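Local coordinates for proximal thread matrix protein 1 (Mytilus galloprovincialis, PDB 4CN9) that probably binds collagen in the matrix of the mussel byssus and carries two von Willebrand factor type A domains, one with zinc in its MIDAS motif, at residues V104-G109 / L171-K176; Q108-A113 / I142-K147. All coordinates share one frame; numbering follows the deposited sequence.

In the fold
Both contacts belong to the first von Willebrand factor type A domain and start from the hairpin of strands 100-106 and 110-112, at one margin of its central sheet. Interaction 1 is buried: F106 reaches past strand 54-61 to strand 166-173, whose end runs into the zinc-binding loop of the MIDAS. Interaction 2 is only partly buried and joins the outermost strand 110-112 to helix 142-153, which packs on the sheet. Both meet through apolar groups, without a direct hydrogen bond across, but interaction 1 uses an aromatic ring and interaction 2 small branches against a bare helix backbone. The backbone hydrogen bond of Q105 N with K111 O, 2.7 Å, ties the two together.

Interaction 1: residues V104-G109 / L171-K176; sequences VQFSQG and LMTDGK. With ZN (zinc ion), chain C.
F106 and L171 make a buried apolar contact between two strands that are not neighbours in the sheet: strand 54-61 runs between strands 100-106 and 166-173, and the F106 and T173 CA atoms lie 9.3 Å apart. The phenyl ring bridges that width. F106 points its CB toward 171-173; with CG between the backbone N and the carbonyl carbon (chi1 82°), its CE1 lies against L171 CD1 at 3.6 Å, the two side chains crossing at about a right angle. M172 O approaches F106 CE1 obliquely, at 3.8 Å. The ring edge also meets T173, CZ to CB at 4.1 Å. L59 and I142 add apolar cover. Trimming F106 to an alanine would probably open a gap beside L171 and deprive T173 CB of its aromatic neighbour. Beyond T173 the chain enters the MIDAS: D174 OD1 binds zinc at 2.1 Å, with S63, S65 and three waters completing six ligands. T173 OG1 accepts from G175 N at 3.1 Å, an ST turn, and is hydrogen-bonded to D61 OD2, which also takes the backbone N of D174. T173 thus packs by its CB at the ring edge, while OG1 braces the turn that leads through D174.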
loop_
_atom_site.group_PDB
_atom_site.type_symbol
_atom_site.label_atom_id
_atom_site.label_comp_id
_atom_site.label_asym_id
_atom_site.label_seq_id
_atom_site.Cartn_x
_atom_site.Cartn_y
_atom_site.Cartn_z
ATOM N N VAL A 104 -15.011 7.378 14.638
ATOM C CA VAL A 104 -15.520 6.137 15.183
ATOM C C VAL A 104 -14.566 5.640 16.256
ATOM O O VAL A 104 -13.360 5.487 16.003
ATOM C CB VAL A 104 -15.614 5.096 14.058
ATOM C CG1 VAL A 104 -15.906 3.710 14.612
ATOM C CG2 VAL A 104 -16.657 5.539 13.039
ATOM N N GLN A 105 -15.088 5.432 17.464
ATOM C CA GLN A 105 -14.285 4.917 18.579
ATOM C C GLN A 105 -14.349 3.397 18.593
ATOM O O GLN A 105 -15.383 2.808 18.285
ATOM C CB GLN A 105 -14.789 5.458 19.929
ATOM C CG GLN A 105 -14.824 6.964 20.041
ATOM C CD GLN A 105 -15.745 7.478 21.175
ATOM O OE1 GLN A 105 -16.544 8.391 20.973
ATOM N NE2 GLN A 105 -15.616 6.902 22.357
ATOM N N PHE A 106 -13.247 2.757 18.951
ATOM C CA PHE A 106 -13.219 1.300 19.008
ATOM C C PHE A 106 -12.292 0.811 20.115
ATOM O O PHE A 106 -11.215 1.386 20.351
ATOM C CB PHE A 106 -12.780 0.708 17.655
ATOM C CG PHE A 106 -11.280 0.695 17.459
ATOM C CD1 PHE A 106 -10.619 1.810 16.955
ATOM C CD2 PHE A 106 -10.537 -0.422 17.808
ATOM C CE1 PHE A 106 -9.232 1.809 16.805
ATOM C CE2 PHE A 106 -9.151 -0.435 17.666
ATOM C CZ PHE A 106 -8.500 0.676 17.162
ATOM N N SER A 107 -12.741 -0.237 20.810
ATOM C CA SER A 107 -11.905 -1.021 21.714
ATOM C C SER A 107 -12.681 -2.301 22.018
ATOM O O SER A 107 -12.535 -3.315 21.318
ATOM C CB SER A 107 -11.503 -0.262 23.003
ATOM O OG SER A 107 -12.582 0.383 23.661
ATOM N N GLN A 108 -13.519 -2.245 23.043
ATOM C CA GLN A 108 -14.549 -3.247 23.222
ATOM C C GLN A 108 -15.791 -2.724 22.480
ATOM O O GLN A 108 -16.436 -1.739 22.876
ATOM C CB GLN A 108 -14.805 -3.509 24.713
ATOM C CG GLN A 108 -15.778 -4.653 24.981
ATOM C CD GLN A 108 -17.220 -4.211 24.855
ATOM O OE1 GLN A 108 -17.680 -3.341 25.599
ATOM N NE2 GLN A 108 -17.936 -4.787 23.891
ATOM N N GLY A 109 -16.085 -3.357 21.357
ATOM C CA GLY A 109 -17.070 -2.825 20.435
ATOM C C GLY A 109 -16.689 -1.481 19.820
ATOM O O GLY A 109 -15.587 -0.943 20.001
ATOM N N LEU A 171 -6.470 5.140 11.020
ATOM C CA LEU A 171 -6.551 4.308 12.219
ATOM C C LEU A 171 -5.451 4.701 13.206
ATOM O O LEU A 171 -4.285 4.837 12.826
ATOM C CB LEU A 171 -6.408 2.836 11.834
ATOM C CG LEU A 171 -6.118 1.795 12.921
ATOM C CD1 LEU A 171 -7.307 1.614 13.800
ATOM C CD2 LEU A 171 -5.736 0.470 12.285
ATOM N N MET A 172 -5.838 4.899 14.462
ATOM C CA MET A 172 -4.902 5.221 15.539
ATOM C C MET A 172 -5.063 4.193 16.647
ATOM O O MET A 172 -6.147 4.056 17.206
ATOM C CB MET A 172 -5.201 6.614 16.104
ATOM C CG MET A 172 -5.165 7.736 15.073
ATOM S SD MET A 172 -5.789 9.306 15.768
ATOM C CE MET A 172 -4.568 9.564 17.033
ATOM N N THR A 173 -3.995 3.477 16.984
ATOM C CA THR A 173 -4.091 2.463 18.033
ATOM C C THR A 173 -2.825 2.332 18.882
ATOM O O THR A 173 -1.722 2.615 18.421
ATOM C CB THR A 173 -4.460 1.100 17.434
ATOM O OG1 THR A 173 -4.679 0.134 18.475
ATOM C CG2 THR A 173 -3.387 0.617 16.500
ATOM N N ASP A 174 -3.001 1.924 20.140
ATOM C CA ASP A 174 -1.868 1.632 21.003
ATOM C C ASP A 174 -1.815 0.152 21.342
ATOM O O ASP A 174 -1.139 -0.256 22.299
ATOM C CB ASP A 174 -1.924 2.476 22.287
ATOM C CG ASP A 174 -2.836 1.878 23.362
ATOM O OD1 ASP A 174 -3.859 1.208 23.036
ATOM O OD2 ASP A 174 -2.516 2.097 24.552
ATOM N N GLY A 175 -2.503 -0.667 20.555
ATOM C CA GLY A 175 -2.622 -2.071 20.901
ATOM C C GLY A 175 -2.637 -3.010 19.715
ATOM O O GLY A 175 -2.568 -2.597 18.558
ATOM N N LYS A 176 -2.735 -4.299 20.005
ATOM C CA LYS A 176 -2.872 -5.287 18.951
ATOM C C LYS A 176 -4.276 -5.847 19.028
ATOM O O LYS A 176 -4.873 -5.887 20.096
ATOM C CB LYS A 176 -1.824 -6.397 19.089
ATOM C CG LYS A 176 -1.990 -7.270 20.307
ATOM C CD LYS A 176 -0.960 -8.395 20.297
ATOM C CE LYS A 176 -0.834 -9.032 21.670
ATOM N NZ LYS A 176 0.223 -10.085 21.704
HETATM ZN ZN ZN C . -4.833 -0.275 24.174
HETATM O O HOH W 1 -3.052 -1.414 24.199
HETATM O O HOH W 2 -5.421 -0.911 22.281
HETATM O O HOH W 3 -5.626 -1.923 25.165
#

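Interaction 2: residues Q108-A113 / I142-K147; sequences QGVKTA and IGTGLK
The contact of V110 with T144 and G145 joins the edge strand of the von Willebrand A sheet, 110-112, to the first turns of helix 142-153. V110 points toward the helix and touches it with one methyl group. Its CG2 lies 3.7 Å from G145 CA and 3.8 Å from G145 N, so the branch rests on bare helix backbone. With CG1 anti to the backbone N (chi1 180°), CG2 lies anti to the carbonyl carbon and faces the helix.

T144 supplies a second wall: its CG2 meets V110 CG2 at 3.8 Å. The rotation that directs this methyl to the valine puts OG1 anti to the carbonyl carbon (chi1 -55°), where it bonds to E141 and the backbone N of A181. Each branch of the threonine is thereby used, one apolar and one polar.

In this Rossmann-like fold, 110-112 is the one strand of the sheet that runs antiparallel to its neighbour, turning back from 100-106 in a tight hairpin; helix 142-153 packs across that hairpin. The closest CA pair across the contact is V110 and G145, 6.0 Å apart, at the point where V110 CG2 rests on the backbone of G145. The helix is regular here, L146 N reaching I142 O at 3.0 Å and K147 N reaching G143 O at the same distance.

A polar bond flanks the apolar patch. E141, just before the helix, also takes the backbone N of G109, and so links the hairpin turn to T144. I142 and L146 point away from the strand; both pack on helix 208-214, and L146 also on helix 183-192.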
loop_
_atom_site.group_PDB
_atom_site.type_symbol
_atom_site.label_atom_id
_atom_site.label_comp_id
_atom_site.label_asym_id
_atom_site.label_seq_id
_atom_site.Cartn_x
_atom_site.Cartn_y
_atom_site.Cartn_z
ATOM N N GLN A 108 -13.519 -2.245 23.043
ATOM C CA GLN A 108 -14.549 -3.247 23.222
ATOM C C GLN A 108 -15.791 -2.724 22.480
ATOM O O GLN A 108 -16.436 -1.739 22.876
ATOM C CB GLN A 108 -14.805 -3.509 24.713
ATOM C CG GLN A 108 -15.778 -4.653 24.981
ATOM C CD GLN A 108 -17.220 -4.211 24.855
ATOM O OE1 GLN A 108 -17.680 -3.341 25.599
ATOM N NE2 GLN A 108 -17.936 -4.787 23.891
ATOM N N GLY A 109 -16.085 -3.357 21.357
ATOM C CA GLY A 109 -17.070 -2.825 20.435
ATOM C C GLY A 109 -16.689 -1.481 19.820
ATOM O O GLY A 109 -15.587 -0.943 20.001
ATOM N N VAL A 110 -17.647 -0.913 19.106
ATOM C CA VAL A 110 -17.422 0.278 18.333
ATOM C C VAL A 110 -18.539 1.261 18.598
ATOM O O VAL A 110 -19.698 0.875 18.633
ATOM C CB VAL A 110 -17.405 -0.070 16.826
ATOM C CG1 VAL A 110 -17.184 1.152 16.003
ATOM C CG2 VAL A 110 -16.332 -1.122 16.539
ATOM N N LYS A 111 -18.191 2.523 18.772
ATOM C CA LYS A 111 -19.184 3.598 18.908
ATOM C C LYS A 111 -18.877 4.697 17.887
ATOM O O LYS A 111 -17.760 5.190 17.837
ATOM C CB LYS A 111 -19.120 4.187 20.314
ATOM C CG LYS A 111 -20.075 5.335 20.535
ATOM C CD LYS A 111 -19.836 6.079 21.839
ATOM C CE LYS A 111 -20.732 7.336 21.883
ATOM N NZ LYS A 111 -20.606 8.102 23.155
ATOM N N THR A 112 -19.856 5.072 17.069
ATOM C CA THR A 112 -19.696 6.219 16.188
ATOM C C THR A 112 -19.806 7.476 17.018
ATOM O O THR A 112 -20.832 7.706 17.642
ATOM C CB THR A 112 -20.746 6.230 15.066
ATOM O OG1 THR A 112 -20.468 5.157 14.152
ATOM C CG2 THR A 112 -20.716 7.546 14.306
ATOM N N ALA A 113 -18.740 8.274 17.069
ATOM C CA ALA A 113 -18.804 9.545 17.797
ATOM C C ALA A 113 -19.691 10.518 17.032
ATOM O O ALA A 113 -20.575 11.158 17.600
ATOM C CB ALA A 113 -17.417 10.132 18.008
ATOM N N ILE A 142 -9.709 -4.200 16.412
ATOM C CA ILE A 142 -9.379 -3.436 15.223
ATOM C C ILE A 142 -10.265 -3.879 14.051
ATOM O O ILE A 142 -10.777 -3.056 13.287
ATOM C CB ILE A 142 -7.876 -3.591 14.867
ATOM C CG1 ILE A 142 -7.011 -2.976 15.983
ATOM C CG2 ILE A 142 -7.581 -2.971 13.507
ATOM C CD1 ILE A 142 -5.497 -2.930 15.693
ATOM N N GLY A 143 -10.434 -5.184 13.896
ATOM C CA GLY A 143 -11.207 -5.703 12.784
ATOM C C GLY A 143 -12.671 -5.319 12.868
ATOM O O GLY A 143 -13.287 -5.016 11.846
ATOM N N THR A 144 -13.235 -5.338 14.075
ATOM C CA THR A 144 -14.631 -4.938 14.260
ATOM C C THR A 144 -14.785 -3.478 13.882
ATOM O O THR A 144 -15.770 -3.095 13.259
ATOM C CB THR A 144 -15.122 -5.179 15.692
ATOM O OG1 THR A 144 -14.911 -6.552 16.027
ATOM C CG2 THR A 144 -16.607 -4.860 15.834
ATOM N N GLY A 145 -13.787 -2.663 14.227
ATOM C CA GLY A 145 -13.783 -1.261 13.833
ATOM C C GLY A 145 -13.797 -1.091 12.319
ATOM O O GLY A 145 -14.587 -0.309 11.780
ATOM N N LEU A 146 -12.930 -1.826 11.625
ATOM C CA LEU A 146 -12.841 -1.741 10.170
ATOM C C LEU A 146 -14.151 -2.169 9.496
ATOM O O LEU A 146 -14.565 -1.576 8.509
ATOM C CB LEU A 146 -11.680 -2.598 9.659
ATOM C CG LEU A 146 -10.290 -2.087 10.045
ATOM C CD1 LEU A 146 -9.209 -3.133 9.783
ATOM C CD2 LEU A 146 -9.978 -0.802 9.305
ATOM N N LYS A 147 -14.779 -3.204 10.040
ATOM C CA LYS A 147 -16.061 -3.703 9.548
ATOM C C LYS A 147 -17.134 -2.637 9.709
ATOM O O LYS A 147 -17.897 -2.342 8.781
ATOM C CB LYS A 147 -16.448 -4.949 10.341
ATOM C CG LYS A 147 -17.771 -5.594 9.936
ATOM C CD LYS A 147 -18.079 -6.778 10.859
ATOM C CE LYS A 147 -19.545 -7.156 10.823
ATOM N NZ LYS A 147 -19.902 -7.778 9.530
#